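Local coordinates for Slr0280 protein (Synechocystis sp., PDB 5H3K) that is of unknown function but carries a phosphodiester glycosidase (NAGPA-family) domain and so probably hydrolyses sugar phosphodiester linkages, at residues F49-Q55 and V65-Q71; F118-R123 and I273-E277; I307-P311 and A372-Q376; A335-N339 and S581-G587; A529-A533 and V545-N549. One frame throughout, in Å; residues are numbered along the deposited sequence.

Contact 1. Residues F49-Q55 and V65-Q71; sequences FIQQGNQ and VAWGQWQ
The indole of Trp67 lies flat against the backbone of the partner strand: the amide N of Gly53 sits 3.2 Å above the ring plane of Trp67, toward its rim, and the carbonyl carbon of Gln52 rests over the same face. Glycine suits this site, since a CB on Gly53 would run into NE1 of the indole. A second glycine meets a ring on the other face of the sheet, the one that carries Phe49, where CA of Gly68 stands 3.8 Å from the centroid of the Phe49 ring and almost on its normal, a CH-pi contact. CE1 of Phe49 also reaches CE3 of Trp70 at 3.6 Å, the two side chains running alongside each other with their rings inclined at 37°. Behind these contacts lies an antiparallel ladder of strands 51-53 and 61-72, in which Gly53 and Trp67 form a hydrogen-bonded pair, Trp67 N to Gly53 O measuring 2.9 Å. At the Gln51 end of the ladder lies a classic beta bulge: Ile50 and Gln51 both face Gln69, Ile50 N giving its hydrogen to Gln69 O at 2.8 Å while Gln51 O accepts from Gln69 N at 2.9 Å. From the bulge, CD1 of Ile50 reaches within 3.6 Å of CG of Gln71. Trp67 CG stands between its own N and carbonyl carbon (chi1 63°), which folds the indole back over Gly53 and Gln52, and NE1 is bonded to the carbonyl of Asn142. Farther out, Tyr124 meets the Phe49 ring edge-to-face, and Arg117 makes a cation-pi contact with Trp70.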
# COMPACT_ATOMS: atom_id res chain seq x y z
N PHE A 49 -8.68 -25.20 3.89
CA PHE A 49 -9.78 -25.13 2.95
C PHE A 49 -9.86 -26.39 2.10
O PHE A 49 -8.84 -26.97 1.75
CB PHE A 49 -9.57 -23.94 2.03
CG PHE A 49 -9.73 -22.61 2.70
CD1 PHE A 49 -10.76 -22.39 3.60
CD2 PHE A 49 -8.86 -21.57 2.42
CE1 PHE A 49 -10.93 -21.16 4.22
CE2 PHE A 49 -9.01 -20.33 3.03
CZ PHE A 49 -10.04 -20.12 3.93
N ILE A 50 -11.08 -26.80 1.76
CA ILE A 50 -11.29 -27.88 0.80
C ILE A 50 -11.12 -27.35 -0.61
O ILE A 50 -10.53 -28.01 -1.47
CB ILE A 50 -12.67 -28.53 0.96
CG1 ILE A 50 -12.85 -29.03 2.39
CG2 ILE A 50 -12.82 -29.70 -0.02
CD1 ILE A 50 -14.26 -28.99 2.90
N GLN A 51 -11.65 -26.15 -0.85
CA GLN A 51 -11.39 -25.42 -2.08
C GLN A 51 -11.13 -23.95 -1.75
O GLN A 51 -11.58 -23.46 -0.72
CB GLN A 51 -12.59 -25.50 -3.03
CG GLN A 51 -12.77 -26.84 -3.70
CD GLN A 51 -13.80 -26.79 -4.79
OE1 GLN A 51 -13.58 -26.18 -5.84
NE2 GLN A 51 -14.95 -27.41 -4.56
N GLN A 52 -10.44 -23.26 -2.64
CA GLN A 52 -10.14 -21.84 -2.41
C GLN A 52 -9.73 -21.16 -3.70
O GLN A 52 -9.28 -21.83 -4.65
CB GLN A 52 -9.03 -21.70 -1.38
CG GLN A 52 -7.73 -22.35 -1.80
CD GLN A 52 -6.73 -22.41 -0.67
OE1 GLN A 52 -6.42 -23.49 -0.17
NE2 GLN A 52 -6.22 -21.26 -0.27
N GLY A 53 -9.87 -19.84 -3.74
CA GLY A 53 -9.48 -19.08 -4.91
C GLY A 53 -9.41 -17.59 -4.66
O GLY A 53 -9.68 -17.12 -3.55
N ASN A 54 -9.06 -16.84 -5.70
CA ASN A 54 -8.88 -15.39 -5.58
C ASN A 54 -9.84 -14.59 -6.46
O ASN A 54 -9.69 -13.38 -6.60
CB ASN A 54 -7.42 -15.01 -5.87
CG ASN A 54 -7.00 -15.35 -7.29
OD1 ASN A 54 -7.71 -16.06 -8.00
ND2 ASN A 54 -5.84 -14.86 -7.70
N GLN A 55 -10.82 -15.28 -7.05
CA GLN A 55 -11.82 -14.63 -7.89
C GLN A 55 -13.24 -15.06 -7.54
O GLN A 55 -13.48 -16.22 -7.19
CB GLN A 55 -11.59 -14.97 -9.36
CG GLN A 55 -10.17 -14.75 -9.86
CD GLN A 55 -10.10 -13.72 -10.94
OE1 GLN A 55 -10.19 -14.03 -12.13
NE2 GLN A 55 -9.96 -12.46 -10.54
N VAL A 65 -11.57 -11.27 -5.39
CA VAL A 65 -12.03 -11.47 -4.02
C VAL A 65 -11.56 -12.83 -3.53
O VAL A 65 -11.84 -13.85 -4.18
CB VAL A 65 -13.57 -11.41 -3.90
CG1 VAL A 65 -14.00 -11.75 -2.47
CG2 VAL A 65 -14.10 -10.05 -4.31
N ALA A 66 -10.84 -12.86 -2.41
CA ALA A 66 -10.40 -14.14 -1.85
C ALA A 66 -11.60 -14.91 -1.29
O ALA A 66 -12.47 -14.33 -0.62
CB ALA A 66 -9.36 -13.91 -0.76
N TRP A 67 -11.65 -16.21 -1.56
CA TRP A 67 -12.69 -17.05 -0.99
C TRP A 67 -12.12 -18.40 -0.58
O TRP A 67 -11.07 -18.82 -1.08
CB TRP A 67 -13.86 -17.24 -1.97
CG TRP A 67 -13.44 -17.93 -3.21
CD1 TRP A 67 -12.96 -17.36 -4.34
CD2 TRP A 67 -13.44 -19.35 -3.44
NE1 TRP A 67 -12.66 -18.33 -5.27
CE2 TRP A 67 -12.95 -19.56 -4.74
CE3 TRP A 67 -13.82 -20.45 -2.68
CZ2 TRP A 67 -12.82 -20.83 -5.30
CZ3 TRP A 67 -13.69 -21.72 -3.23
CH2 TRP A 67 -13.19 -21.90 -4.52
N GLY A 68 -12.81 -19.05 0.34
CA GLY A 68 -12.46 -20.41 0.74
C GLY A 68 -13.69 -21.15 1.21
O GLY A 68 -14.64 -20.53 1.71
N GLN A 69 -13.69 -22.46 1.04
CA GLN A 69 -14.78 -23.30 1.51
C GLN A 69 -14.24 -24.39 2.42
O GLN A 69 -13.16 -24.94 2.16
CB GLN A 69 -15.56 -23.91 0.33
CG GLN A 69 -16.49 -22.93 -0.36
CD GLN A 69 -17.23 -23.54 -1.54
OE1 GLN A 69 -16.71 -24.42 -2.23
NE2 GLN A 69 -18.45 -23.07 -1.77
N TRP A 70 -14.98 -24.68 3.48
CA TRP A 70 -14.55 -25.69 4.44
C TRP A 70 -15.73 -26.46 5.02
O TRP A 70 -16.89 -26.10 4.80
CB TRP A 70 -13.72 -25.06 5.56
CG TRP A 70 -14.49 -24.10 6.42
CD1 TRP A 70 -15.11 -24.38 7.60
CD2 TRP A 70 -14.71 -22.71 6.17
NE1 TRP A 70 -15.71 -23.25 8.11
CE2 TRP A 70 -15.48 -22.21 7.24
CE3 TRP A 70 -14.34 -21.84 5.14
CZ2 TRP A 70 -15.88 -20.87 7.31
CZ3 TRP A 70 -14.74 -20.51 5.21
CH2 TRP A 70 -15.50 -20.04 6.29
N GLN A 71 -15.41 -27.51 5.78
CA GLN A 71 -16.41 -28.35 6.43
C GLN A 71 -16.61 -27.95 7.88
O GLN A 71 -15.65 -27.87 8.65
CB GLN A 71 -15.96 -29.81 6.38
CG GLN A 71 -16.47 -30.60 5.20
CD GLN A 71 -17.05 -31.94 5.64
OE1 GLN A 71 -18.24 -32.05 5.92
NE2 GLN A 71 -16.19 -32.96 5.73

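Contact 2. Residues F118-R123 and I273-E277; sequences FVAPNR and INWTE
Arg123 reaches Trp275 with an almost fully extended chain, its first torsion trans (chi1 178°) and the run from CG to NE straight, which carries its methylenes across the indole. Trp275 turns its own CG away from its backbone N (chi1 -165°), and the indole and the arginine chain run antiparallel alongside one another. CD of Arg123 stands 3.7 Å from the centroid of the five-membered ring of Trp275, a CH-pi contact over the face, and CB of Arg123 lies over the same indole, 3.6 Å from NE1 of Trp275. The methylenes of the arginine thus cover the indole face, while the guanidinium travels on to polar partners: NH1 bonds OE1 of Gln102, and NH2 the carbonyl of Pro99. On its way NE passes 3.2 Å from the carbonyl O of Trp275 at an angle too poor for a hydrogen bond.

At the six-membered end of the indole, Phe118 directs its edge toward the face of Trp275 in an offset edge-to-face arrangement, centroids 5.5 Å apart and planes at 73°; CE2 of Phe118 is 3.7 Å from CH2 of Trp275. The carbonyl O of Pro121 approaches CH2 of Trp275 at 3.6 Å near the ring plane, and this buried oxygen has no hydrogen-bond partner in the model. OG1 of Thr276 lies 3.9 Å from CB of Phe118.

Asp82 binds both sides, as a salt-bridge partner of Arg123 NH1 and as acceptor from Trp275 NE1. The contact brings the turn between strands 112-119 and 122-126 against strand 271-276, an outermost strand of another sheet, beside strand 279-288.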
# COMPACT_ATOMS: atom_id res chain seq x y z
N PHE A 118 -9.26 -16.22 10.30
CA PHE A 118 -8.09 -15.74 9.59
C PHE A 118 -7.30 -16.89 8.99
O PHE A 118 -6.96 -17.84 9.68
CB PHE A 118 -7.22 -14.88 10.50
CG PHE A 118 -6.06 -14.25 9.80
CD1 PHE A 118 -4.79 -14.79 9.93
CD2 PHE A 118 -6.23 -13.12 9.00
CE1 PHE A 118 -3.70 -14.21 9.28
CE2 PHE A 118 -5.13 -12.54 8.35
CZ PHE A 118 -3.87 -13.09 8.49
N VAL A 119 -7.03 -16.81 7.69
CA VAL A 119 -6.15 -17.74 7.01
C VAL A 119 -5.25 -16.87 6.15
O VAL A 119 -5.71 -16.31 5.15
CB VAL A 119 -6.93 -18.76 6.14
CG1 VAL A 119 -5.97 -19.70 5.44
CG2 VAL A 119 -7.90 -19.57 7.01
N ALA A 120 -4.00 -16.73 6.57
CA ALA A 120 -3.07 -15.76 5.95
C ALA A 120 -3.15 -15.80 4.43
O ALA A 120 -3.06 -16.87 3.83
CB ALA A 120 -1.64 -16.02 6.41
N PRO A 121 -3.28 -14.62 3.78
CA PRO A 121 -3.23 -13.28 4.38
C PRO A 121 -4.60 -12.65 4.63
O PRO A 121 -4.66 -11.43 4.80
CB PRO A 121 -2.53 -12.46 3.31
CG PRO A 121 -3.06 -13.05 2.02
CD PRO A 121 -3.21 -14.55 2.31
N ASN A 122 -5.67 -13.43 4.64
CA ASN A 122 -7.02 -12.85 4.63
C ASN A 122 -7.88 -13.22 5.82
O ASN A 122 -7.71 -14.28 6.42
CB ASN A 122 -7.76 -13.25 3.36
CG ASN A 122 -7.02 -12.84 2.10
OD1 ASN A 122 -6.65 -11.68 1.94
ND2 ASN A 122 -6.78 -13.81 1.22
N ARG A 123 -8.85 -12.36 6.12
CA ARG A 123 -9.86 -12.61 7.15
C ARG A 123 -11.16 -12.99 6.45
O ARG A 123 -11.83 -12.14 5.85
CB ARG A 123 -10.06 -11.34 7.98
CG ARG A 123 -11.13 -11.44 9.06
CD ARG A 123 -11.33 -10.09 9.73
NE ARG A 123 -12.21 -10.13 10.90
CZ ARG A 123 -13.31 -9.39 11.03
NH1 ARG A 123 -13.68 -8.55 10.07
NH2 ARG A 123 -14.04 -9.47 12.14
N ILE A 273 -12.63 -1.69 13.13
CA ILE A 273 -12.71 -3.14 12.97
C ILE A 273 -11.51 -3.80 13.64
O ILE A 273 -10.35 -3.55 13.26
CB ILE A 273 -12.75 -3.59 11.49
CG1 ILE A 273 -13.97 -3.01 10.75
CG2 ILE A 273 -12.77 -5.11 11.41
CD1 ILE A 273 -15.34 -3.54 11.24
N ASN A 274 -11.78 -4.61 14.66
CA ASN A 274 -10.75 -5.48 15.20
C ASN A 274 -10.61 -6.66 14.25
O ASN A 274 -11.48 -7.53 14.16
CB ASN A 274 -11.10 -5.91 16.63
CG ASN A 274 -11.29 -4.72 17.56
OD1 ASN A 274 -10.45 -3.82 17.63
ND2 ASN A 274 -12.41 -4.71 18.27
N TRP A 275 -9.50 -6.67 13.50
CA TRP A 275 -9.39 -7.49 12.30
C TRP A 275 -8.80 -8.85 12.61
O TRP A 275 -9.39 -9.88 12.29
CB TRP A 275 -8.55 -6.74 11.26
CG TRP A 275 -8.63 -7.27 9.87
CD1 TRP A 275 -9.70 -7.22 9.03
CD2 TRP A 275 -7.56 -7.88 9.13
NE1 TRP A 275 -9.38 -7.79 7.82
CE2 TRP A 275 -8.07 -8.21 7.86
CE3 TRP A 275 -6.23 -8.21 9.43
CZ2 TRP A 275 -7.30 -8.84 6.87
CZ3 TRP A 275 -5.46 -8.84 8.46
CH2 TRP A 275 -6.00 -9.14 7.19
N THR A 276 -7.62 -8.86 13.21
CA THR A 276 -7.12 -10.10 13.77
C THR A 276 -6.39 -9.74 15.04
O THR A 276 -6.30 -8.55 15.38
CB THR A 276 -6.21 -10.86 12.77
OG1 THR A 276 -6.15 -12.25 13.14
CG2 THR A 276 -4.80 -10.26 12.75
N GLU A 277 -5.90 -10.73 15.78
CA GLU A 277 -5.13 -10.40 16.97
C GLU A 277 -3.94 -9.54 16.55
O GLU A 277 -3.16 -9.93 15.66
CB GLU A 277 -4.63 -11.66 17.68
CG GLU A 277 -3.56 -11.35 18.71
CD GLU A 277 -3.42 -12.42 19.79
OE1 GLU A 277 -4.23 -13.36 19.80
OE2 GLU A 277 -2.49 -12.30 20.61

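Contact 3. Residues I307-P311 and A372-Q376; sequences ISLRP and AWNDQ
Arg310 and Asp375 meet end-on, their side chains crossing at about a right angle while the guanidinium and carboxylate planes lie only 8° apart. NH1 of Arg310 gives one hydrogen to OD1 of Asp375 and NH2 gives one to OD2, each at 2.8 Å and each to the syn lone pair, a bidentate salt bridge. A bend at chi2 (-66°) brings the arginine's end back to this partner, although its CB points away from it. The other hydrogen of NH1 goes to Leu309 O, which accepts from Trp373 NE1 at 2.9 Å as well; the two donors stand over opposite faces of the carbonyl plane, and the oxygen lies in the plane of the indole. In the fold, this ties strand 307-313, which pairs with strand 600-609, to the end of strand 369-373 of another sheet, where Asn374 forms an Asx turn. CD of Pro311 packs against CZ2 of Trp373 at 3.8 Å. A leucine in place of Arg310 would probably leave the Asp375 carboxylate without its mate of opposite charge and Leu309 O with one donor fewer. Water bridges Leu309 N and OD1 of Asp375, and Gln357 takes a further bond from Arg310 NH2.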
# COMPACT_ATOMS: atom_id res chain seq x y z
N ILE A 307 3.57 -11.93 13.91
CA ILE A 307 3.51 -10.72 13.07
C ILE A 307 4.91 -10.26 12.69
O ILE A 307 5.78 -10.14 13.55
CB ILE A 307 2.77 -9.57 13.76
CG1 ILE A 307 1.27 -9.90 13.85
CG2 ILE A 307 2.98 -8.25 12.99
CD1 ILE A 307 0.39 -8.71 14.19
N SER A 308 5.11 -10.01 11.40
CA SER A 308 6.37 -9.44 10.94
C SER A 308 6.08 -8.39 9.88
O SER A 308 4.99 -8.37 9.30
CB SER A 308 7.31 -10.52 10.38
OG SER A 308 6.70 -11.26 9.34
N LEU A 309 7.05 -7.50 9.67
CA LEU A 309 6.96 -6.53 8.59
C LEU A 309 8.14 -6.73 7.64
O LEU A 309 9.25 -7.05 8.07
CB LEU A 309 6.92 -5.09 9.10
CG LEU A 309 5.60 -4.56 9.68
CD1 LEU A 309 5.31 -5.20 11.01
CD2 LEU A 309 5.65 -3.05 9.85
N ARG A 310 7.88 -6.56 6.35
CA ARG A 310 8.93 -6.62 5.33
C ARG A 310 8.69 -5.56 4.28
O ARG A 310 7.56 -5.36 3.86
CB ARG A 310 8.92 -7.98 4.61
CG ARG A 310 9.43 -9.16 5.44
CD ARG A 310 10.92 -9.03 5.75
NE ARG A 310 11.41 -10.21 6.47
CZ ARG A 310 11.40 -10.33 7.79
NH1 ARG A 310 10.92 -9.36 8.55
NH2 ARG A 310 11.85 -11.45 8.35
N PRO A 311 9.77 -4.91 3.83
CA PRO A 311 9.63 -4.10 2.62
C PRO A 311 9.41 -5.02 1.43
O PRO A 311 9.98 -6.11 1.36
CB PRO A 311 10.98 -3.38 2.51
CG PRO A 311 11.95 -4.23 3.27
CD PRO A 311 11.16 -4.96 4.33
N ALA A 372 13.58 1.74 10.82
CA ALA A 372 14.16 0.41 10.76
C ALA A 372 13.57 -0.43 11.88
O ALA A 372 13.11 0.12 12.88
CB ALA A 372 15.69 0.47 10.87
N TRP A 373 13.57 -1.74 11.71
CA TRP A 373 12.92 -2.61 12.68
C TRP A 373 13.46 -4.03 12.65
O TRP A 373 14.14 -4.42 11.69
CB TRP A 373 11.40 -2.65 12.44
CG TRP A 373 10.99 -3.32 11.17
CD1 TRP A 373 10.69 -4.64 11.00
CD2 TRP A 373 10.81 -2.70 9.88
NE1 TRP A 373 10.35 -4.89 9.69
CE2 TRP A 373 10.41 -3.72 8.99
CE3 TRP A 373 10.96 -1.39 9.41
CZ2 TRP A 373 10.15 -3.47 7.64
CZ3 TRP A 373 10.71 -1.14 8.06
CH2 TRP A 373 10.30 -2.17 7.19
N ASN A 374 13.14 -4.80 13.68
CA ASN A 374 13.47 -6.23 13.67
C ASN A 374 12.21 -7.06 13.90
O ASN A 374 11.11 -6.51 14.05
CB ASN A 374 14.58 -6.57 14.70
CG ASN A 374 14.18 -6.24 16.15
OD1 ASN A 374 13.00 -6.25 16.51
ND2 ASN A 374 15.18 -5.94 16.99
N ASP A 375 12.37 -8.38 13.92
CA ASP A 375 11.20 -9.26 14.06
C ASP A 375 10.79 -9.50 15.51
O ASP A 375 9.95 -10.35 15.80
CB ASP A 375 11.45 -10.59 13.35
CG ASP A 375 11.38 -10.46 11.86
OD1 ASP A 375 11.03 -9.35 11.38
OD2 ASP A 375 11.68 -11.45 11.17
N GLN A 376 11.39 -8.74 16.41
CA GLN A 376 11.00 -8.76 17.80
C GLN A 376 10.18 -7.51 18.14
O GLN A 376 9.79 -7.28 19.29
CB GLN A 376 12.25 -8.94 18.67
CG GLN A 376 12.99 -10.24 18.27
CD GLN A 376 14.45 -10.25 18.64
OE1 GLN A 376 14.81 -10.29 19.82
NE2 GLN A 376 15.32 -10.24 17.63
O HOH W 1 7.95 -11.64 14.39
O HOH W 2 9.12 -7.59 11.43

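Contact 4. Residues A335-N339 and S581-G587; sequences AVAIN and STSLALG
Asn339 leaves its strand toward the turn at Ser581 and Thr582, and each step of its side chain meets that backbone. CB lies 3.3 Å from the carbonyl O of Ser581. CG, placed between the backbone N and the carbonyl carbon (chi1 72°), comes within 3.1 Å of that same Ser581 oxygen. At the tip, OD1 accepts from Ser583 N at 3.0 Å, the donor standing well above the amide plane and not on a lone pair; OD1 also bonds to the hydroxyl of Ser532. ND2 finds its acceptor in the carbonyl of Asp577, so both ends of this buried amide are engaged and its rotation is probably fixed. The backbone of Asn339 adds a bond from its N to Ser583 O, and OG of Ser583 donates to Ser581 O at 2.8 Å, bracing the turn from within.

Beyond this end the two segments run as antiparallel strands. Ala337 and Ala585 form the hydrogen-bonded pair, with Ala585 N to Ala337 O at 2.8 Å. On the other face Val336 lies alongside Leu586, CG2 to CD1 at 3.7 Å, and CD1 of Leu584 lies 4.1 Å from CB of Ile338.

Strand 336-339 is thus held between strand 584-586 and strand 600-609; helix 325-331 packs on the alanine face, and Leu544 of strand 542-547 meets Val336 and Ile338 on the other.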
# COMPACT_ATOMS: atom_id res chain seq x y z
N ALA A 335 -0.78 -9.36 4.47
CA ALA A 335 -2.06 -9.11 5.12
C ALA A 335 -2.41 -7.62 5.10
O ALA A 335 -3.58 -7.26 4.97
CB ALA A 335 -2.03 -9.62 6.56
N VAL A 336 -1.40 -6.77 5.27
CA VAL A 336 -1.54 -5.31 5.17
C VAL A 336 -0.37 -4.77 4.37
O VAL A 336 0.75 -5.29 4.46
CB VAL A 336 -1.53 -4.60 6.56
CG1 VAL A 336 -2.20 -3.22 6.48
CG2 VAL A 336 -2.22 -5.43 7.63
N ALA A 337 -0.59 -3.73 3.57
CA ALA A 337 0.53 -3.06 2.93
C ALA A 337 0.22 -1.60 2.73
O ALA A 337 -0.93 -1.23 2.53
CB ALA A 337 0.87 -3.72 1.59
N ILE A 338 1.25 -0.76 2.81
CA ILE A 338 1.12 0.65 2.45
C ILE A 338 2.25 0.98 1.48
O ILE A 338 3.34 0.42 1.57
CB ILE A 338 1.12 1.57 3.70
CG1 ILE A 338 0.70 2.99 3.32
CG2 ILE A 338 2.49 1.55 4.41
CD1 ILE A 338 0.50 3.92 4.53
N ASN A 339 1.98 1.85 0.52
CA ASN A 339 3.04 2.34 -0.36
C ASN A 339 4.13 3.01 0.48
O ASN A 339 3.85 3.58 1.56
CB ASN A 339 2.47 3.35 -1.36
CG ASN A 339 2.13 4.66 -0.71
OD1 ASN A 339 1.15 4.75 0.05
ND2 ASN A 339 2.95 5.68 -0.95
N SER A 581 0.49 8.05 -5.32
CA SER A 581 1.11 6.85 -4.77
C SER A 581 0.41 6.35 -3.51
O SER A 581 0.46 5.15 -3.22
CB SER A 581 2.59 7.07 -4.46
OG SER A 581 3.31 7.39 -5.63
N THR A 582 -0.23 7.24 -2.77
CA THR A 582 -0.84 6.84 -1.49
C THR A 582 -1.86 5.72 -1.70
O THR A 582 -2.78 5.86 -2.48
CB THR A 582 -1.50 8.03 -0.75
OG1 THR A 582 -0.47 8.93 -0.30
CG2 THR A 582 -2.28 7.53 0.48
N SER A 583 -1.67 4.61 -0.98
CA SER A 583 -2.58 3.47 -1.07
C SER A 583 -2.30 2.51 0.08
O SER A 583 -1.15 2.24 0.43
CB SER A 583 -2.44 2.79 -2.44
OG SER A 583 -1.09 2.84 -2.89
N LEU A 584 -3.37 2.02 0.69
CA LEU A 584 -3.28 1.20 1.89
C LEU A 584 -4.18 -0.01 1.67
O LEU A 584 -5.39 0.15 1.49
CB LEU A 584 -3.76 2.01 3.11
CG LEU A 584 -3.95 1.33 4.46
CD1 LEU A 584 -2.67 0.61 4.85
CD2 LEU A 584 -4.31 2.38 5.51
N ALA A 585 -3.59 -1.21 1.67
CA ALA A 585 -4.34 -2.43 1.36
C ALA A 585 -4.48 -3.32 2.59
O ALA A 585 -3.53 -3.49 3.35
CB ALA A 585 -3.69 -3.23 0.21
N LEU A 586 -5.66 -3.90 2.77
CA LEU A 586 -5.90 -4.83 3.87
C LEU A 586 -6.63 -6.03 3.31
O LEU A 586 -7.67 -5.89 2.66
CB LEU A 586 -6.74 -4.15 4.97
CG LEU A 586 -7.10 -5.03 6.18
CD1 LEU A 586 -5.85 -5.38 6.98
CD2 LEU A 586 -8.17 -4.37 7.06
N GLY A 587 -6.09 -7.22 3.56
CA GLY A 587 -6.62 -8.43 2.95
C GLY A 587 -6.67 -8.33 1.43
O GLY A 587 -7.59 -8.83 0.79

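Contact 5. Residues A529-A533 and V545-N549; sequences ASRSA and VASHN
Arg531 and Ser547 form one antiparallel hydrogen-bonded pair and Ala533 and Val545 the next, with Ser547 N to Arg531 O at 3.0 Å and Ala533 N to Val545 O at 2.9 Å. Where the ladder ends, side chains take over: OG of Ser530 meets ND1 of His548 at 2.7 Å, at the edge of the imidazole and near its plane. Ser530 OG lies beside its own backbone N (chi1 -61°), and from there it meets the ring. The other ring nitrogen, NE2, is bonded to Asp592, so the imidazole is gripped at both ends. A phenylalanine in place of His548 would probably leave Ser530 OG and the Asp592 carboxylate each without this nitrogen partner. Ser547 turns the other way, its OG 3.6 Å from CB of Arg531, and donates to a water at 2.8 Å that in turn gives its hydrogens to the carbonyls of Ala529 and His548. Ser532, on the His548 side, bonds through OG to Asn339 and Thr582. The guanidinium of Arg531 lies beneath CB of Ala529, with NE bonded to the carbonyl of Ala556. The whole is a beta hairpin, strands 531-536 and 542-547, at the middle of an antiparallel sheet in the phosphodiester glycosidase region.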
# COMPACT_ATOMS: atom_id res chain seq x y z
N ALA A 529 -1.45 17.57 -0.74
CA ALA A 529 -1.60 16.28 -1.41
C ALA A 529 -2.10 15.17 -0.51
O ALA A 529 -2.11 15.32 0.72
CB ALA A 529 -0.25 15.86 -2.03
N SER A 530 -2.50 14.05 -1.11
CA SER A 530 -2.69 12.80 -0.37
C SER A 530 -1.37 12.48 0.31
O SER A 530 -0.29 12.80 -0.22
CB SER A 530 -3.08 11.65 -1.31
OG SER A 530 -4.30 11.95 -1.98
N ARG A 531 -1.44 11.89 1.50
CA ARG A 531 -0.23 11.52 2.26
C ARG A 531 -0.26 10.10 2.82
O ARG A 531 -1.33 9.55 3.12
CB ARG A 531 0.00 12.51 3.41
CG ARG A 531 0.03 13.98 3.01
CD ARG A 531 1.33 14.35 2.26
NE ARG A 531 1.27 15.76 1.88
CZ ARG A 531 2.17 16.40 1.15
NH1 ARG A 531 3.25 15.76 0.71
NH2 ARG A 531 1.99 17.69 0.86
N SER A 532 0.92 9.50 2.93
CA SER A 532 1.09 8.20 3.58
C SER A 532 2.13 8.36 4.68
O SER A 532 3.05 9.17 4.57
CB SER A 532 1.57 7.13 2.59
OG SER A 532 0.59 6.86 1.61
N ALA A 533 1.99 7.60 5.76
CA ALA A 533 3.00 7.61 6.81
C ALA A 533 3.09 6.28 7.50
O ALA A 533 2.14 5.48 7.48
CB ALA A 533 2.74 8.74 7.84
N VAL A 545 -0.76 4.96 7.91
CA VAL A 545 -1.72 6.06 7.78
C VAL A 545 -1.85 6.55 6.34
O VAL A 545 -0.84 6.82 5.68
CB VAL A 545 -1.27 7.27 8.63
CG1 VAL A 545 -2.30 8.41 8.55
CG2 VAL A 545 -1.01 6.85 10.07
N ALA A 546 -3.09 6.67 5.85
CA ALA A 546 -3.37 7.26 4.54
C ALA A 546 -4.42 8.36 4.69
O ALA A 546 -5.50 8.11 5.24
CB ALA A 546 -3.88 6.18 3.55
N SER A 547 -4.10 9.56 4.21
CA SER A 547 -5.03 10.68 4.25
C SER A 547 -5.22 11.25 2.85
O SER A 547 -4.31 11.23 2.02
CB SER A 547 -4.55 11.78 5.19
OG SER A 547 -3.38 12.40 4.69
N HIS A 548 -6.41 11.77 2.57
CA HIS A 548 -6.62 12.41 1.27
C HIS A 548 -7.08 13.85 1.44
O HIS A 548 -6.45 14.60 2.18
CB HIS A 548 -7.51 11.53 0.38
CG HIS A 548 -6.88 10.20 0.09
ND1 HIS A 548 -5.92 10.04 -0.89
CD2 HIS A 548 -7.04 8.99 0.67
CE1 HIS A 548 -5.53 8.77 -0.92
NE2 HIS A 548 -6.19 8.11 0.01
N ASN A 549 -8.14 14.27 0.75
CA ASN A 549 -8.57 15.67 0.85
C ASN A 549 -9.31 15.92 2.14
O ASN A 549 -10.07 15.06 2.60
CB ASN A 549 -9.48 16.04 -0.32
CG ASN A 549 -8.75 16.08 -1.64
OD1 ASN A 549 -8.42 17.15 -2.15
ND2 ASN A 549 -8.50 14.91 -2.21
O HOH W 3 -3.87 14.43 2.89

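Contacts 4 and 5 are the most closely joined, their centres 12 Å apart: Ser532 OG probably hydrogen-bonds to Asn339 OD1 at 2.7 Å and to Thr582 OG1 at 3.0 Å, and along the chain contact 5 is nested within the loop that contact 4 closes. Contact 2 links this centre to the N-terminal region, CB of Ala335 packing 3.6 Å from O of Pro121 and CZ of Phe49 in contact 1 lying 3.8 Å from CG2 of Val119. Contact 3 shares a sheet with contact 4 without touching it, nearest atoms about 7 Å apart. It does touch contact 2, CD1 of Ile307 lying 4.0 Å from O of Glu277.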